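Local coordinates for glycerophosphoryl diester phosphodiesterase (Agrobacterium tumefaciens str. C58, PDB 3KS5), which belongs to the glycerophosphoryl diester phosphodiesterase family, metal-binding proteins built on a TIM-barrel fold, at residues V34-H39 with V100-E105. Sequence-based numbering, arbitrary orientation.
With FE (Fe (III) ion), chain C.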
ATOM      1  N   VAL A  34       6.687   3.682  -2.624  1.00 43.57           N
ATOM      2  CA  VAL A  34       5.387   4.135  -3.028  1.00 44.49           C
ATOM      3  C   VAL A  34       4.363   2.977  -2.757  1.00 45.36           C
ATOM      4  O   VAL A  34       4.605   1.812  -3.137  1.00 45.29           O
ATOM      5  CB  VAL A  34       5.345   4.571  -4.492  1.00 43.14           C
ATOM      6  CG1 VAL A  34       5.704   3.430  -5.416  1.00 41.22           C
ATOM      7  CG2 VAL A  34       3.932   5.178  -4.806  1.00 45.18           C
ATOM      8  N   GLU A  35       3.244   3.326  -2.097  1.00 42.97           N
ATOM      9  CA  GLU A  35       2.149   2.411  -1.807  1.00 41.06           C
ATOM     10  C   GLU A  35       1.036   2.589  -2.771  1.00 42.00           C
ATOM     11  O   GLU A  35       0.684   3.720  -3.122  1.00 44.94           O
ATOM     12  CB  GLU A  35       1.622   2.638  -0.395  1.00 43.00           C
ATOM     13  CG  GLU A  35       0.735   1.477   0.158  1.00 39.60           C
ATOM     14  CD  GLU A  35      -0.740   1.538  -0.199  1.00 46.88           C
ATOM     15  OE1 GLU A  35      -1.238   2.582  -0.724  1.00 39.83           O
ATOM     16  OE2 GLU A  35      -1.407   0.505   0.044  1.00 43.03           O
ATOM     17  N   PHE A  36       0.438   1.483  -3.174  1.00 40.24           N
ATOM     18  CA  PHE A  36      -0.648   1.516  -4.119  1.00 41.43           C
ATOM     19  C   PHE A  36      -1.453   0.220  -4.074  1.00 42.17           C
ATOM     20  O   PHE A  36      -0.996  -0.784  -3.545  1.00 43.46           O
ATOM     21  CB  PHE A  36      -0.116   1.751  -5.539  1.00 42.65           C
ATOM     22  CG  PHE A  36       0.906   0.727  -5.982  1.00 44.19           C
ATOM     23  CD1 PHE A  36       2.245   0.874  -5.642  1.00 39.52           C
ATOM     24  CD2 PHE A  36       0.532  -0.352  -6.766  1.00 46.92           C
ATOM     25  CE1 PHE A  36       3.185  -0.085  -6.020  1.00 45.88           C
ATOM     26  CE2 PHE A  36       1.472  -1.310  -7.161  1.00 47.45           C
ATOM     27  CZ  PHE A  36       2.795  -1.173  -6.788  1.00 42.81           C
ATOM     28  N   ASP A  37      -2.620   0.260  -4.708  1.00 41.37           N
ATOM     29  CA  ASP A  37      -3.607  -0.805  -4.708  1.00 41.76           C
ATOM     30  C   ASP A  37      -3.812  -1.208  -6.152  1.00 43.05           C
ATOM     31  O   ASP A  37      -3.635  -0.371  -7.029  1.00 42.71           O
ATOM     32  CB  ASP A  37      -4.906  -0.249  -4.102  1.00 41.08           C
ATOM     33  CG  ASP A  37      -4.663   0.544  -2.801  1.00 43.05           C
ATOM     34  OD1 ASP A  37      -4.430  -0.078  -1.752  1.00 39.92           O
ATOM     35  OD2 ASP A  37      -4.697   1.807  -2.807  1.00 42.60           O
ATOM     36  N   LEU A  38      -4.158  -2.482  -6.405  1.00 42.73           N
ATOM     37  CA  LEU A  38      -4.407  -2.983  -7.768  1.00 43.25           C
ATOM     38  C   LEU A  38      -5.697  -3.758  -7.884  1.00 42.54           C
ATOM     39  O   LEU A  38      -6.107  -4.413  -6.927  1.00 46.24           O
ATOM     40  CB  LEU A  38      -3.250  -3.893  -8.248  1.00 45.90           C
ATOM     41  CG  LEU A  38      -1.842  -3.280  -8.270  1.00 47.73           C
ATOM     42  CD1 LEU A  38      -0.739  -4.390  -8.354  1.00 46.07           C
ATOM     43  CD2 LEU A  38      -1.702  -2.195  -9.412  1.00 41.48           C
ATOM     44  N   HIS A  39      -6.325  -3.681  -9.059  1.00 43.82           N
ATOM     45  CA  HIS A  39      -7.557  -4.405  -9.400  1.00 45.32           C
ATOM     46  C   HIS A  39      -7.450  -4.842 -10.839  1.00 47.17           C
ATOM     47  O   HIS A  39      -6.813  -4.153 -11.624  1.00 51.29           O
ATOM     48  CB  HIS A  39      -8.811  -3.522  -9.273  1.00 43.75           C
ATOM     49  CG  HIS A  39      -8.949  -2.899  -7.938  1.00 41.45           C
ATOM     50  ND1 HIS A  39      -9.722  -3.445  -6.939  1.00 42.04           N
ATOM     51  CD2 HIS A  39      -8.325  -1.830  -7.398  1.00 38.65           C
ATOM     52  CE1 HIS A  39      -9.579  -2.722  -5.843  1.00 44.62           C
ATOM     53  NE2 HIS A  39      -8.746  -1.727  -6.100  1.00 44.21           N
ATOM     54  N   VAL A 100      13.051   4.491  -5.539  1.00 48.69           N
ATOM     55  CA  VAL A 100      11.911   4.191  -4.671  1.00 47.51           C
ATOM     56  C   VAL A 100      11.301   2.865  -5.090  1.00 46.78           C
ATOM     57  O   VAL A 100      11.079   2.614  -6.288  1.00 44.30           O
ATOM     58  CB  VAL A 100      10.849   5.301  -4.668  1.00 48.51           C
ATOM     59  CG1 VAL A 100       9.725   4.902  -3.701  1.00 41.71           C
ATOM     60  CG2 VAL A 100      11.469   6.641  -4.216  1.00 48.40           C
ATOM     61  N   ASN A 101      11.032   2.028  -4.074  1.00 48.87           N
ATOM     62  CA  ASN A 101      10.519   0.657  -4.263  1.00 49.54           C
ATOM     63  C   ASN A 101       8.996   0.531  -4.103  1.00 50.29           C
ATOM     64  O   ASN A 101       8.347   1.466  -3.643  1.00 52.70           O
ATOM     65  CB  ASN A 101      11.254  -0.274  -3.291  1.00 50.22           C
ATOM     66  CG  ASN A 101      12.724  -0.466  -3.665  1.00 55.02           C
ATOM     67  OD1 ASN A 101      13.127  -0.304  -4.832  1.00 50.90           O
ATOM     68  ND2 ASN A 101      13.532  -0.806  -2.672  1.00 53.84           N
ATOM     69  N   PHE A 102       8.433  -0.599  -4.528  1.00 47.70           N
ATOM     70  CA  PHE A 102       6.994  -0.836  -4.421  1.00 45.99           C
ATOM     71  C   PHE A 102       6.509  -1.463  -3.083  1.00 48.82           C
ATOM     72  O   PHE A 102       7.180  -2.333  -2.486  1.00 47.57           O
ATOM     73  CB  PHE A 102       6.493  -1.739  -5.547  1.00 44.89           C
ATOM     74  CG  PHE A 102       6.442  -1.104  -6.915  1.00 42.33           C
ATOM     75  CD1 PHE A 102       6.679   0.243  -7.146  1.00 42.23           C
ATOM     76  CD2 PHE A 102       6.057  -1.882  -7.987  1.00 42.00           C
ATOM     77  CE1 PHE A 102       6.562   0.770  -8.429  1.00 39.54           C
ATOM     78  CE2 PHE A 102       5.926  -1.355  -9.252  1.00 42.66           C
ATOM     79  CZ  PHE A 102       6.190  -0.027  -9.475  1.00 40.64           C
ATOM     80  N   ARG A 103       5.345  -0.957  -2.622  1.00 45.58           N
ATOM     81  CA  ARG A 103       4.533  -1.561  -1.562  1.00 44.27           C
ATOM     82  C   ARG A 103       3.135  -1.696  -2.151  1.00 45.95           C
ATOM     83  O   ARG A 103       2.378  -0.727  -2.217  1.00 44.96           O
ATOM     84  CB  ARG A 103       4.525  -0.721  -0.311  1.00 42.95           C
ATOM     85  CG  ARG A 103       3.532  -1.188   0.706  1.00 43.31           C
ATOM     86  CD  ARG A 103       3.585  -0.311   1.908  1.00 43.76           C
ATOM     87  NE  ARG A 103       2.462  -0.579   2.795  1.00 42.33           N
ATOM     88  CZ  ARG A 103       2.477  -0.436   4.115  1.00 40.73           C
ATOM     89  NH1 ARG A 103       3.577  -0.107   4.770  1.00 40.43           N
ATOM     90  NH2 ARG A 103       1.354  -0.676   4.799  1.00 48.86           N
ATOM     91  N   CYS A 104       2.828  -2.902  -2.604  1.00 46.10           N
ATOM     92  CA  CYS A 104       1.640  -3.223  -3.360  1.00 45.10           C
ATOM     93  C   CYS A 104       0.584  -3.735  -2.385  1.00 46.82           C
ATOM     94  O   CYS A 104       0.952  -4.480  -1.471  1.00 50.47           O
ATOM     95  CB  CYS A 104       2.029  -4.310  -4.357  1.00 43.24           C
ATOM     96  SG  CYS A 104       0.810  -4.966  -5.466  1.00 57.06           S
ATOM     97  N   GLU A 105      -0.692  -3.330  -2.538  1.00 43.90           N
ATOM     98  CA  GLU A 105      -1.794  -3.937  -1.761  1.00 44.47           C
ATOM     99  C   GLU A 105      -2.755  -4.739  -2.626  1.00 42.96           C
ATOM    100  O   GLU A 105      -3.259  -4.239  -3.651  1.00 44.71           O
ATOM    101  CB  GLU A 105      -2.618  -2.925  -0.962  1.00 46.05           C
ATOM    102  CG  GLU A 105      -3.588  -3.637   0.015  1.00 43.42           C
ATOM    103  CD  GLU A 105      -4.378  -2.718   0.908  1.00 46.89           C
ATOM    104  OE1 GLU A 105      -3.979  -1.561   1.133  1.00 45.04           O
ATOM    105  OE2 GLU A 105      -5.387  -3.187   1.450  1.00 45.68           O
TER
HETATM  106 FE    FE C 250      -3.783   0.631   0.274  1.00 56.30          FE
HETATM  107  O   HOH W   1      -0.348  -1.204   1.620  1.00 42.68           O
HETATM  108  O   HOH W   2      -3.754   2.818  -0.838  1.00 35.75           O
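The metal site of the barrel draws three of its ligands from two neighbouring parallel strands: Glu35 and Asp37 on one and Glu105 on the other converge on the iron(III) ion, water 2 is a fourth ligand, and one more comes from outside the two segments. Each carboxylate supplies one oxygen, Asp37 OD1 at 2.2 Å from FE, with Glu35 OE2 and Glu105 OE1 each at 2.4 Å; their second oxygens lie beyond bonding distance of the ion. The side chains of Asp37 and Glu105 run side by side in the same direction, with carboxylate planes 69° apart. The 3.3 Å between Asp37 OD1 and Glu105 OE1 is not a hydrogen bond, since both oxygens are ligands of the one ion. Glu105 stretches out to the ion (chi2 176°), whereas Glu35 bends at chi2. Water 2 lies unusually close to Glu35 OE1 and Asp37 OD2, so its hydrogen bonds to them are doubtful in detail; water 1 links Glu35 OE2 to Arg103 NE. Beyond the ion, Glu105 OE2 forms a salt bridge with Lys107.

Parallel pairing of the strands, evident from the matches Val34-Phe102 through Asp37-Glu105, is that of adjacent TIM-barrel strands, and it puts Glu35, Arg103, Asp37 and Glu105 on the face turned to the barrel interior. Backbone hydrogen bonds from Phe36 N to Arg103 O and from Glu105 N to Phe36 O, the latter 2.8 Å, set the register around the ligands. On the other face, covered by helices 88-96 and 118-128, Phe36 directs its CE1-CZ edge at the face of Phe102 in a T-shaped stack, centroids 4.8 Å apart and planes at 78°. Cys104 CA lies over one face of the Phe36 ring, a CH-pi contact 4.3 Å from its centroid, while Cys104 SG packs tightly against Leu38 CD1.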